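Local atomic coordinates of TadZ (Pseudomonas aeruginosa, PDB entry 4LDA), a protein that probably takes part in pilus assembly as an ATP-binding, possibly ATP-hydrolysing protein, represented here by its N-terminal CheY-like receiver domain. Residues Gln4-Leu9 with Gly115-Leu120; Asp17-Ser22 with Gly27-Ala32; Ala35-Leu40 with Glu69-Ala74. All blocks are in the same frame, centred on the assembly; numbering follows the deposited sequence.

Contact 1 (Gln4-Leu9 with Gly115-Leu120); sequences QNFVAL and GLIRRL
Ile117 of the helix 110-121 meets Phe6 of the strand 4-9 with both of its branches, and this apolar pair is the tightly packed part of the contact. Ile117 CD1 lies 3.6 Å from Phe6 CE1, and Ile117 CG2 lies 3.9 Å from Phe6 CZ; the two branches lie along the CD1-CE1-CZ side of the ring, both meeting CE1. The two side chains come from opposite directions, one from the sheet and one from the helix. With CG1 of Ile117 beside the backbone N (chi1 -66°), CG2 is left anti to that N, and it is this branch that also reaches the glutamine nearer the start of the strand. Phe6 is buried and rests on Val51 and Phe53 of the neighbouring strand as well. In the CheY-like fold, a five-stranded parallel sheet with helices on both faces, the segments belong to the first strand and the last helix; Phe6 and Ile117 meet in the layer between them. The contact loosens at the partly exposed Gln4, whose chain runs past Ile117 in the opposite direction. Gln4 OE1 comes to 3.4 Å from Ile117 CG2, a polar atom beside a methyl, and no direct hydrogen bond joins the segments. A water bridges the gap instead: it accepts from Gln4 NE2 at 3.2 Å and donates to the backbone O of Ile117 at 2.8 Å.

Contact 2 (Asp17-Ser22 with Gly27-Ala32); sequences DWLQNS and GQVVPA
Gln20 reaches from the helix 13-22 across Val29 of the strand 27-31 and ends on that residue's backbone. From CB the chain leaves with CG beside the backbone N (chi1 -78°), which brings Gln20 CG to 3.6 Å from CB of Val29. Beyond CG it is extended, and Gln20 CD passes 3.9 Å from Val29 O. At the tip, Gln20 NE2 donates to Val29 O at 3.0 Å. The N-H points almost straight at the acceptor (173°), which lies practically in the plane of the glutamine amide, while the donor sits tilted 21° from the carbonyl plane. The aliphatic part of Gln20 thus packs on the valine, and its polar end ties the helix to the strand backbone. This joins the last two elements of a beta-alpha-beta unit, strand 4-9, helix 13-22 and strand 27-31, in which Val29 stands on the edge strand and points toward the helix. Val29 CG1 faces Leu19 CB at 4.1 Å, and Val29 CG2 lies 3.8 Å from the backbone O of Leu19, close to Gln20 CA as well. Leu19 and Val29 both rest on Ala8 of the first strand, and Leu19 also touches Leu113 of the helix 110-121.

Contact 3 (Ala35-Leu40 with Glu69-Ala74); sequences ASLEEL and EGLVSA
A glycine in the last part of the helix 61-74 gives this contact its most unusual feature: Leu37 lays its branched end against the bare backbone at Gly70. CD1 of Leu37 approaches Leu71 N to 3.5 Å and Gly70 C to 3.7 Å, while CD2 of Leu37 sits 4.0 Å from Gly70 CA, a close approach to backbone that carries no side chain. The leucine gets there with CG anti to its own backbone N (chi1 180°), which carries its methyls toward the helix 61-74. Leu71 itself also takes part. Leu71 CG bears on Leu37 CD1 at 3.8 Å, and Leu71 CD1 meets CD2 of Leu40 at 3.7 Å, the side chains of Leu40 and Leu71 crossing at about a right angle. Both methyls of Leu71 touch that one methyl of Leu40, and the two leucines also reach Leu52 of the strand 51-55, so this side of the contact is buried against the sheet. At the start of the helix 37-47, Ser36 and Glu39 form a capping box: Ser36 N donates to Glu39 OE1 at 3.2 Å, meeting it from above the carboxylate plane, and Glu39 N returns a weak bond to Ser36 OG. Leu37 and Leu40 both lie in this capped first turn. Such leucine packing joins two neighbouring helices, 37-47 and 61-74, on one face of the parallel sheet, as in the three-layer alpha-beta-alpha sandwich of CheY-like receiver domains.

The chain opens with the strand 4-9, whose contact with the helix 110-121 is made only after nearly the whole domain has been traced; contact 1 therefore closes the longest loop. Within it, contact 2 closes first, a short turn from the helix 13-22 back to the edge strand 27-31. Contact 3 follows in series, bringing the helix 37-47 against 61-74, and no loops cross. Contacts 1 and 2 share the sheet through bonds between the neighbouring strands 4-9 and 27-31. Leu40 links contact 3 to both others, its methyls packing on Leu9 and Ala32, and so connects the helix pair to strand 4-9 and to the residue just after strand 27-31.

Contact 1 (Gln4-Leu9 with Gly115-Leu120)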
ATOM      1  N   GLN A   4       0.360 -11.464   8.166  1.00 54.88           N
ATOM      2  CA  GLN A   4       1.122 -10.227   8.069  1.00 53.46           C
ATOM      3  C   GLN A   4       0.365  -9.062   8.608  1.00 54.48           C
ATOM      4  O   GLN A   4      -0.860  -9.095   8.671  1.00 50.38           O
ATOM      5  CB  GLN A   4       1.427  -9.924   6.584  1.00 53.64           C
ATOM      6  CG  GLN A   4       2.314 -10.889   5.833  1.00 74.85           C
ATOM      7  CD  GLN A   4       2.112 -10.730   4.348  1.00 92.31           C
ATOM      8  OE1 GLN A   4       1.398 -11.524   3.703  1.00 89.81           O
ATOM      9  NE2 GLN A   4       2.686  -9.670   3.797  1.00 76.14           N
ATOM     10  N   ASN A   5       1.085  -7.976   8.854  1.00 53.52           N
ATOM     11  CA  ASN A   5       0.492  -6.678   9.119  1.00 53.65           C
ATOM     12  C   ASN A   5       0.672  -5.841   7.878  1.00 58.58           C
ATOM     13  O   ASN A   5       1.739  -5.890   7.265  1.00 59.95           O
ATOM     14  CB  ASN A   5       1.077  -5.990  10.357  1.00 54.19           C
ATOM     15  CG  ASN A   5       0.640  -6.573  11.669  1.00 57.33           C
ATOM     16  OD1 ASN A   5      -0.514  -7.013  11.835  1.00 48.75           O
ATOM     17  ND2 ASN A   5       1.533  -6.514  12.656  1.00 43.57           N
ATOM     18  N   PHE A   6      -0.394  -5.162   7.447  1.00 53.49           N
ATOM     19  CA  PHE A   6      -0.388  -4.243   6.306  1.00 51.23           C
ATOM     20  C   PHE A   6      -0.708  -2.864   6.821  1.00 57.22           C
ATOM     21  O   PHE A   6      -1.492  -2.754   7.771  1.00 58.43           O
ATOM     22  CB  PHE A   6      -1.383  -4.667   5.216  1.00 50.34           C
ATOM     23  CG  PHE A   6      -1.435  -6.141   4.893  1.00 49.41           C
ATOM     24  CD1 PHE A   6      -0.529  -6.708   4.009  1.00 50.03           C
ATOM     25  CD2 PHE A   6      -2.424  -6.952   5.429  1.00 48.38           C
ATOM     26  CE1 PHE A   6      -0.581  -8.066   3.712  1.00 49.84           C
ATOM     27  CE2 PHE A   6      -2.483  -8.312   5.111  1.00 50.02           C
ATOM     28  CZ  PHE A   6      -1.565  -8.856   4.252  1.00 47.18           C
ATOM     29  N   VAL A   7      -0.104  -1.816   6.238  1.00 53.15           N
ATOM     30  CA  VAL A   7      -0.369  -0.435   6.644  1.00 53.05           C
ATOM     31  C   VAL A   7      -1.145   0.220   5.505  1.00 54.57           C
ATOM     32  O   VAL A   7      -0.858  -0.048   4.348  1.00 53.85           O
ATOM     33  CB  VAL A   7       0.926   0.325   7.047  1.00 57.75           C
ATOM     34  CG1 VAL A   7       0.652   1.789   7.351  1.00 58.40           C
ATOM     35  CG2 VAL A   7       1.553  -0.335   8.264  1.00 58.14           C
ATOM     36  N   ALA A   8      -2.164   1.027   5.841  1.00 51.58           N
ATOM     37  CA  ALA A   8      -3.000   1.674   4.844  1.00 50.89           C
ATOM     38  C   ALA A   8      -3.177   3.170   5.085  1.00 57.20           C
ATOM     39  O   ALA A   8      -3.620   3.598   6.152  1.00 57.67           O
ATOM     40  CB  ALA A   8      -4.366   1.021   4.818  1.00 50.69           C
ATOM     41  N   LEU A   9      -2.841   3.955   4.051  1.00 55.50           N
ATOM     42  CA  LEU A   9      -3.062   5.391   3.951  1.00 56.93           C
ATOM     43  C   LEU A   9      -4.233   5.559   3.022  1.00 60.54           C
ATOM     44  O   LEU A   9      -4.067   5.495   1.807  1.00 59.84           O
ATOM     45  CB  LEU A   9      -1.809   6.138   3.466  1.00 58.46           C
ATOM     46  CG  LEU A   9      -0.569   6.044   4.298  1.00 64.23           C
ATOM     47  CD1 LEU A   9       0.638   6.482   3.493  1.00 64.76           C
ATOM     48  CD2 LEU A   9      -0.727   6.883   5.555  1.00 68.99           C
ATOM     49  N   GLY A 115      -4.626 -12.420  -4.028  1.00 52.21           N
ATOM     50  CA  GLY A 115      -3.753 -12.855  -5.108  1.00 51.64           C
ATOM     51  C   GLY A 115      -2.490 -12.027  -5.176  1.00 56.31           C
ATOM     52  O   GLY A 115      -1.389 -12.580  -5.302  1.00 59.23           O
ATOM     53  N   LEU A 116      -2.642 -10.695  -5.071  1.00 50.51           N
ATOM     54  CA  LEU A 116      -1.543  -9.738  -5.059  1.00 50.87           C
ATOM     55  C   LEU A 116      -0.607  -9.966  -3.860  1.00 55.23           C
ATOM     56  O   LEU A 116       0.605  -9.932  -4.034  1.00 54.84           O
ATOM     57  CB  LEU A 116      -2.131  -8.317  -5.012  1.00 50.63           C
ATOM     58  CG  LEU A 116      -1.180  -7.141  -4.715  1.00 55.44           C
ATOM     59  CD1 LEU A 116      -0.112  -7.002  -5.762  1.00 55.37           C
ATOM     60  CD2 LEU A 116      -1.935  -5.877  -4.618  1.00 57.65           C
ATOM     61  N   ILE A 117      -1.166 -10.209  -2.661  1.00 52.18           N
ATOM     62  CA  ILE A 117      -0.408 -10.447  -1.425  1.00 52.51           C
ATOM     63  C   ILE A 117       0.371 -11.759  -1.544  1.00 57.04           C
ATOM     64  O   ILE A 117       1.522 -11.798  -1.111  1.00 58.01           O
ATOM     65  CB  ILE A 117      -1.358 -10.427  -0.189  1.00 54.89           C
ATOM     66  CG1 ILE A 117      -1.944  -9.019   0.005  1.00 53.78           C
ATOM     67  CG2 ILE A 117      -0.722 -10.949   1.102  1.00 55.32           C
ATOM     68  CD1 ILE A 117      -0.954  -7.789   0.096  1.00 57.83           C
ATOM     69  N   ARG A 118      -0.233 -12.807  -2.136  1.00 54.47           N
ATOM     70  CA  ARG A 118       0.445 -14.081  -2.434  1.00 56.94           C
ATOM     71  C   ARG A 118       1.678 -13.863  -3.288  1.00 63.07           C
ATOM     72  O   ARG A 118       2.761 -14.370  -2.952  1.00 64.60           O
ATOM     73  CB  ARG A 118      -0.484 -15.043  -3.201  1.00 59.32           C
ATOM     74  CG  ARG A 118      -1.238 -16.096  -2.414  1.00 76.65           C
ATOM     75  CD  ARG A 118      -1.871 -17.094  -3.388  1.00 99.82           C
ATOM     76  NE  ARG A 118      -0.882 -17.990  -4.018  1.00121.05           N
ATOM     77  CZ  ARG A 118      -0.393 -17.861  -5.252  1.00137.00           C
ATOM     78  NH1 ARG A 118      -0.800 -16.869  -6.038  1.00125.26           N
ATOM     79  NH2 ARG A 118       0.499 -18.729  -5.713  1.00123.50           N
ATOM     80  N   ARG A 119       1.486 -13.106  -4.417  1.00 58.45           N
ATOM     81  CA  ARG A 119       2.515 -12.808  -5.403  1.00 59.60           C
ATOM     82  C   ARG A 119       3.658 -12.023  -4.779  1.00 62.67           C
ATOM     83  O   ARG A 119       4.813 -12.380  -4.996  1.00 62.58           O
ATOM     84  CB  ARG A 119       1.954 -12.044  -6.613  1.00 62.64           C
ATOM     85  CG  ARG A 119       1.048 -12.856  -7.529  1.00 80.63           C
ATOM     86  CD  ARG A 119       0.765 -12.163  -8.868  1.00 95.15           C
ATOM     87  NE  ARG A 119       0.309 -10.764  -8.780  1.00102.06           N
ATOM     88  CZ  ARG A 119      -0.964 -10.375  -8.777  1.00110.65           C
ATOM     89  NH1 ARG A 119      -1.942 -11.274  -8.841  1.00 88.63           N
ATOM     90  NH2 ARG A 119      -1.270  -9.084  -8.719  1.00100.67           N
ATOM     91  N   LEU A 120       3.337 -10.987  -3.985  1.00 58.86           N
ATOM     92  CA  LEU A 120       4.333 -10.155  -3.316  1.00 59.79           C
ATOM     93  C   LEU A 120       5.114 -10.935  -2.246  1.00 68.03           C
ATOM     94  O   LEU A 120       6.286 -10.610  -2.014  1.00 72.09           O
ATOM     95  CB  LEU A 120       3.681  -8.935  -2.679  1.00 58.06           C
ATOM     96  CG  LEU A 120       3.130  -7.850  -3.604  1.00 60.57           C
ATOM     97  CD1 LEU A 120       2.421  -6.798  -2.777  1.00 59.49           C
ATOM     98  CD2 LEU A 120       4.224  -7.208  -4.463  1.00 60.62           C
TER
HETATM   99  O   HOH W   1       2.756 -10.053   0.668  1.00 60.66           O

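Contact 2 (Asp17-Ser22 with Gly27-Ala32)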
ATOM      1  N   ASP A  17     -12.145  -0.396   5.111  1.00 57.50           N
ATOM      2  CA  ASP A  17     -13.035  -1.536   5.317  1.00 57.25           C
ATOM      3  C   ASP A  17     -12.839  -2.578   4.221  1.00 59.24           C
ATOM      4  O   ASP A  17     -12.742  -3.758   4.536  1.00 58.79           O
ATOM      5  CB  ASP A  17     -14.506  -1.093   5.371  1.00 61.34           C
ATOM      6  CG  ASP A  17     -14.868  -0.295   6.607  1.00 86.03           C
ATOM      7  OD1 ASP A  17     -14.251  -0.531   7.671  1.00 88.89           O
ATOM      8  OD2 ASP A  17     -15.813   0.524   6.531  1.00 98.90           O
ATOM      9  N   TRP A  18     -12.749  -2.135   2.946  1.00 54.71           N
ATOM     10  CA  TRP A  18     -12.534  -2.968   1.762  1.00 52.80           C
ATOM     11  C   TRP A  18     -11.202  -3.735   1.874  1.00 55.26           C
ATOM     12  O   TRP A  18     -11.163  -4.945   1.638  1.00 53.06           O
ATOM     13  CB  TRP A  18     -12.571  -2.100   0.492  1.00 50.49           C
ATOM     14  CG  TRP A  18     -12.034  -2.752  -0.765  1.00 49.51           C
ATOM     15  CD1 TRP A  18     -12.613  -3.752  -1.491  1.00 51.68           C
ATOM     16  CD2 TRP A  18     -10.874  -2.340  -1.505  1.00 48.30           C
ATOM     17  NE1 TRP A  18     -11.852  -4.027  -2.598  1.00 50.30           N
ATOM     18  CE2 TRP A  18     -10.779  -3.175  -2.633  1.00 51.35           C
ATOM     19  CE3 TRP A  18      -9.868  -1.384  -1.288  1.00 49.26           C
ATOM     20  CZ2 TRP A  18      -9.740  -3.050  -3.575  1.00 50.80           C
ATOM     21  CZ3 TRP A  18      -8.828  -1.279  -2.206  1.00 50.56           C
ATOM     22  CH2 TRP A  18      -8.782  -2.085  -3.346  1.00 50.67           C
ATOM     23  N   LEU A  19     -10.142  -3.049   2.307  1.00 52.14           N
ATOM     24  CA  LEU A  19      -8.843  -3.672   2.522  1.00 50.76           C
ATOM     25  C   LEU A  19      -8.891  -4.694   3.657  1.00 56.24           C
ATOM     26  O   LEU A  19      -8.445  -5.822   3.452  1.00 57.29           O
ATOM     27  CB  LEU A  19      -7.757  -2.624   2.823  1.00 50.15           C
ATOM     28  CG  LEU A  19      -7.301  -1.713   1.687  1.00 53.19           C
ATOM     29  CD1 LEU A  19      -6.357  -0.665   2.212  1.00 53.51           C
ATOM     30  CD2 LEU A  19      -6.647  -2.498   0.554  1.00 51.88           C
ATOM     31  N   GLN A  20      -9.439  -4.313   4.837  1.00 53.97           N
ATOM     32  CA  GLN A  20      -9.524  -5.158   6.032  1.00 53.98           C
ATOM     33  C   GLN A  20     -10.329  -6.427   5.794  1.00 56.52           C
ATOM     34  O   GLN A  20      -9.907  -7.497   6.235  1.00 56.28           O
ATOM     35  CB  GLN A  20     -10.134  -4.388   7.214  1.00 56.65           C
ATOM     36  CG  GLN A  20      -9.136  -3.444   7.863  1.00 76.26           C
ATOM     37  CD  GLN A  20      -9.676  -2.521   8.934  1.00 86.68           C
ATOM     38  OE1 GLN A  20     -10.865  -2.205   8.989  1.00 83.97           O
ATOM     39  NE2 GLN A  20      -8.775  -1.935   9.710  1.00 71.48           N
ATOM     40  N   ASN A  21     -11.479  -6.307   5.118  1.00 53.03           N
ATOM     41  CA  ASN A  21     -12.377  -7.425   4.842  1.00 53.54           C
ATOM     42  C   ASN A  21     -11.797  -8.367   3.816  1.00 58.04           C
ATOM     43  O   ASN A  21     -11.886  -9.575   4.008  1.00 60.21           O
ATOM     44  CB  ASN A  21     -13.751  -6.922   4.368  1.00 56.18           C
ATOM     45  CG  ASN A  21     -14.580  -6.239   5.445  1.00 76.40           C
ATOM     46  OD1 ASN A  21     -14.386  -6.436   6.658  1.00 75.47           O
ATOM     47  ND2 ASN A  21     -15.555  -5.448   5.033  1.00 67.30           N
ATOM     48  N   SER A  22     -11.196  -7.828   2.741  1.00 53.11           N
ATOM     49  CA  SER A  22     -10.596  -8.623   1.670  1.00 51.56           C
ATOM     50  C   SER A  22      -9.367  -9.387   2.146  1.00 55.70           C
ATOM     51  O   SER A  22      -9.177 -10.540   1.725  1.00 56.90           O
ATOM     52  CB  SER A  22     -10.204  -7.731   0.494  1.00 51.70           C
ATOM     53  OG  SER A  22     -11.308  -6.992   0.000  1.00 54.35           O
ATOM     54  N   GLY A  27      -3.980 -11.428   6.932  1.00 48.71           N
ATOM     55  CA  GLY A  27      -3.433 -10.697   8.063  1.00 48.51           C
ATOM     56  C   GLY A  27      -4.295  -9.551   8.514  1.00 51.41           C
ATOM     57  O   GLY A  27      -5.514  -9.597   8.359  1.00 50.27           O
ATOM     58  N   GLN A  28      -3.656  -8.506   9.074  1.00 49.68           N
ATOM     59  CA  GLN A  28      -4.299  -7.318   9.678  1.00 49.06           C
ATOM     60  C   GLN A  28      -3.953  -6.034   8.942  1.00 51.50           C
ATOM     61  O   GLN A  28      -2.800  -5.830   8.609  1.00 50.51           O
ATOM     62  CB  GLN A  28      -3.859  -7.185  11.140  1.00 50.89           C
ATOM     63  CG  GLN A  28      -4.206  -8.393  11.999  1.00 48.26           C
ATOM     64  CD  GLN A  28      -3.332  -9.598  11.765  1.00 62.34           C
ATOM     65  OE1 GLN A  28      -3.815 -10.720  11.654  1.00 62.52           O
ATOM     66  NE2 GLN A  28      -2.036  -9.392  11.632  1.00 55.80           N
ATOM     67  N   VAL A  29      -4.944  -5.170   8.700  1.00 49.48           N
ATOM     68  CA  VAL A  29      -4.730  -3.899   8.007  1.00 49.16           C
ATOM     69  C   VAL A  29      -4.780  -2.812   9.081  1.00 55.65           C
ATOM     70  O   VAL A  29      -5.825  -2.550   9.676  1.00 56.77           O
ATOM     71  CB  VAL A  29      -5.701  -3.642   6.811  1.00 51.44           C
ATOM     72  CG1 VAL A  29      -5.368  -2.333   6.098  1.00 51.30           C
ATOM     73  CG2 VAL A  29      -5.676  -4.809   5.810  1.00 49.73           C
ATOM     74  N   VAL A  30      -3.606  -2.266   9.385  1.00 52.84           N
ATOM     75  CA  VAL A  30      -3.370  -1.206  10.352  1.00 53.33           C
ATOM     76  C   VAL A  30      -3.563   0.133   9.646  1.00 59.17           C
ATOM     77  O   VAL A  30      -2.871   0.392   8.646  1.00 58.69           O
ATOM     78  CB  VAL A  30      -1.945  -1.340  10.979  1.00 57.55           C
ATOM     79  CG1 VAL A  30      -1.606  -0.162  11.884  1.00 58.64           C
ATOM     80  CG2 VAL A  30      -1.777  -2.659  11.721  1.00 57.22           C
ATOM     81  N   PRO A  31      -4.503   0.989  10.109  1.00 57.89           N
ATOM     82  CA  PRO A  31      -4.636   2.322   9.487  1.00 58.90           C
ATOM     83  C   PRO A  31      -3.484   3.227   9.922  1.00 65.67           C
ATOM     84  O   PRO A  31      -2.959   3.055  11.016  1.00 65.84           O
ATOM     85  CB  PRO A  31      -5.984   2.818  10.018  1.00 61.37           C
ATOM     86  CG  PRO A  31      -6.126   2.155  11.358  1.00 65.74           C
ATOM     87  CD  PRO A  31      -5.394   0.842  11.286  1.00 60.13           C
ATOM     88  N   ALA A  32      -3.069   4.157   9.082  1.00 65.07           N
ATOM     89  CA  ALA A  32      -1.979   5.051   9.468  1.00 67.77           C
ATOM     90  C   ALA A  32      -2.465   6.492   9.576  1.00 77.64           C
ATOM     91  O   ALA A  32      -1.749   7.359  10.087  1.00 78.43           O
ATOM     92  CB  ALA A  32      -0.852   4.948   8.471  1.00 68.30           C
TER

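Contact 3 (Ala35-Leu40 with Glu69-Ala74)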
ATOM      1  N   ALA A  35      -0.384  10.635   8.664  1.00 88.36           N
ATOM      2  CA  ALA A  35       0.952  10.339   9.156  1.00 87.50           C
ATOM      3  C   ALA A  35       2.047  10.923   8.275  1.00 88.48           C
ATOM      4  O   ALA A  35       1.962  10.866   7.045  1.00 85.99           O
ATOM      5  CB  ALA A  35       1.137   8.836   9.250  1.00 85.91           C
ATOM      6  N   SER A  36       3.093  11.478   8.936  1.00 84.56           N
ATOM      7  CA  SER A  36       4.298  12.008   8.297  1.00 84.46           C
ATOM      8  C   SER A  36       5.212  10.845   7.919  1.00 84.83           C
ATOM      9  O   SER A  36       4.949   9.714   8.334  1.00 82.28           O
ATOM     10  CB  SER A  36       5.012  12.992   9.216  1.00 89.13           C
ATOM     11  OG  SER A  36       5.579  12.338  10.335  1.00 94.26           O
ATOM     12  N   LEU A  37       6.285  11.107   7.151  1.00 81.07           N
ATOM     13  CA  LEU A  37       7.215  10.055   6.731  1.00 79.00           C
ATOM     14  C   LEU A  37       7.834   9.374   7.953  1.00 81.93           C
ATOM     15  O   LEU A  37       7.831   8.146   8.014  1.00 79.44           O
ATOM     16  CB  LEU A  37       8.317  10.631   5.806  1.00 81.11           C
ATOM     17  CG  LEU A  37       9.380   9.650   5.281  1.00 84.80           C
ATOM     18  CD1 LEU A  37       8.764   8.523   4.462  1.00 82.01           C
ATOM     19  CD2 LEU A  37      10.418  10.367   4.467  1.00 88.06           C
ATOM     20  N   GLU A  38       8.297  10.175   8.940  1.00 80.53           N
ATOM     21  CA  GLU A  38       8.920   9.704  10.176  1.00 80.90           C
ATOM     22  C   GLU A  38       7.951   8.826  10.987  1.00 80.06           C
ATOM     23  O   GLU A  38       8.348   7.743  11.431  1.00 77.35           O
ATOM     24  CB  GLU A  38       9.454  10.863  11.043  1.00 85.96           C
ATOM     25  CG  GLU A  38       8.557  12.072  11.285  1.00102.33           C
ATOM     26  CD  GLU A  38       9.095  13.105  12.258  1.00137.24           C
ATOM     27  OE1 GLU A  38      10.057  12.789  12.997  1.00135.68           O
ATOM     28  OE2 GLU A  38       8.510  14.211  12.324  1.00138.44           O
ATOM     29  N   GLU A  39       6.685   9.280  11.146  1.00 75.90           N
ATOM     30  CA  GLU A  39       5.611   8.571  11.870  1.00 73.50           C
ATOM     31  C   GLU A  39       5.272   7.260  11.177  1.00 76.35           C
ATOM     32  O   GLU A  39       5.140   6.221  11.831  1.00 75.59           O
ATOM     33  CB  GLU A  39       4.341   9.440  11.991  1.00 74.23           C
ATOM     34  CG  GLU A  39       4.488  10.647  12.904  1.00 86.62           C
ATOM     35  CD  GLU A  39       3.331  11.630  12.957  1.00106.66           C
ATOM     36  OE1 GLU A  39       2.478  11.610  12.040  1.00101.48           O
ATOM     37  OE2 GLU A  39       3.314  12.468  13.889  1.00 98.90           O
ATOM     38  N   LEU A  40       5.158   7.312   9.844  1.00 72.42           N
ATOM     39  CA  LEU A  40       4.839   6.178   8.984  1.00 69.25           C
ATOM     40  C   LEU A  40       5.945   5.118   9.027  1.00 68.30           C
ATOM     41  O   LEU A  40       5.637   3.939   9.074  1.00 64.85           O
ATOM     42  CB  LEU A  40       4.652   6.705   7.574  1.00 70.02           C
ATOM     43  CG  LEU A  40       3.812   5.888   6.646  1.00 74.07           C
ATOM     44  CD1 LEU A  40       2.416   5.705   7.200  1.00 74.01           C
ATOM     45  CD2 LEU A  40       3.720   6.578   5.323  1.00 76.03           C
ATOM     46  N   GLU A  69       8.055   8.261  -2.554  1.00 69.51           N
ATOM     47  CA  GLU A  69       9.469   8.448  -2.896  1.00 71.82           C
ATOM     48  C   GLU A  69      10.362   8.348  -1.641  1.00 77.61           C
ATOM     49  O   GLU A  69      11.381   7.654  -1.677  1.00 78.14           O
ATOM     50  CB  GLU A  69       9.686   9.798  -3.602  1.00 75.72           C
ATOM     51  CG  GLU A  69       9.154   9.850  -5.030  1.00 85.05           C
ATOM     52  CD  GLU A  69       9.169  11.190  -5.751  1.00 99.69           C
ATOM     53  OE1 GLU A  69       9.790  12.150  -5.237  1.00 97.75           O
ATOM     54  OE2 GLU A  69       8.558  11.273  -6.842  1.00 83.33           O
ATOM     55  N   GLY A  70       9.938   8.997  -0.549  1.00 74.54           N
ATOM     56  CA  GLY A  70      10.620   8.991   0.744  1.00 75.62           C
ATOM     57  C   GLY A  70      10.636   7.636   1.425  1.00 78.49           C
ATOM     58  O   GLY A  70      11.667   7.233   1.980  1.00 80.98           O
ATOM     59  N   LEU A  71       9.487   6.931   1.393  1.00 71.75           N
ATOM     60  CA  LEU A  71       9.314   5.582   1.953  1.00 69.96           C
ATOM     61  C   LEU A  71      10.204   4.561   1.257  1.00 72.52           C
ATOM     62  O   LEU A  71      10.887   3.795   1.927  1.00 72.15           O
ATOM     63  CB  LEU A  71       7.848   5.107   1.841  1.00 67.17           C
ATOM     64  CG  LEU A  71       6.854   5.680   2.800  1.00 71.99           C
ATOM     65  CD1 LEU A  71       5.454   5.470   2.292  1.00 69.97           C
ATOM     66  CD2 LEU A  71       7.029   5.095   4.183  1.00 74.23           C
ATOM     67  N   VAL A  72      10.158   4.536  -0.085  1.00 68.71           N
ATOM     68  CA  VAL A  72      10.901   3.622  -0.951  1.00 69.07           C
ATOM     69  C   VAL A  72      12.440   3.886  -0.770  1.00 77.64           C
ATOM     70  O   VAL A  72      13.216   2.927  -0.740  1.00 77.09           O
ATOM     71  CB  VAL A  72      10.404   3.763  -2.414  1.00 71.55           C
ATOM     72  CG1 VAL A  72      11.351   3.124  -3.414  1.00 72.54           C
ATOM     73  CG2 VAL A  72       9.008   3.162  -2.556  1.00 68.27           C
ATOM     74  N   SER A  73      12.853   5.151  -0.558  1.00 78.07           N
ATOM     75  CA  SER A  73      14.254   5.490  -0.282  1.00 82.44           C
ATOM     76  C   SER A  73      14.708   4.890   1.051  1.00 87.72           C
ATOM     77  O   SER A  73      15.770   4.266   1.117  1.00 90.18           O
ATOM     78  CB  SER A  73      14.465   7.006  -0.259  1.00 89.77           C
ATOM     79  OG  SER A  73      14.261   7.605  -1.528  1.00102.80           O
ATOM     80  N   ALA A  74      13.887   5.070   2.101  1.00 82.15           N
ATOM     81  CA  ALA A  74      14.174   4.617   3.458  1.00 82.22           C
ATOM     82  C   ALA A  74      14.043   3.091   3.603  1.00 84.57           C
ATOM     83  O   ALA A  74      14.858   2.478   4.291  1.00 86.23           O
ATOM     84  CB  ALA A  74      13.244   5.312   4.436  1.00 81.94           C
TER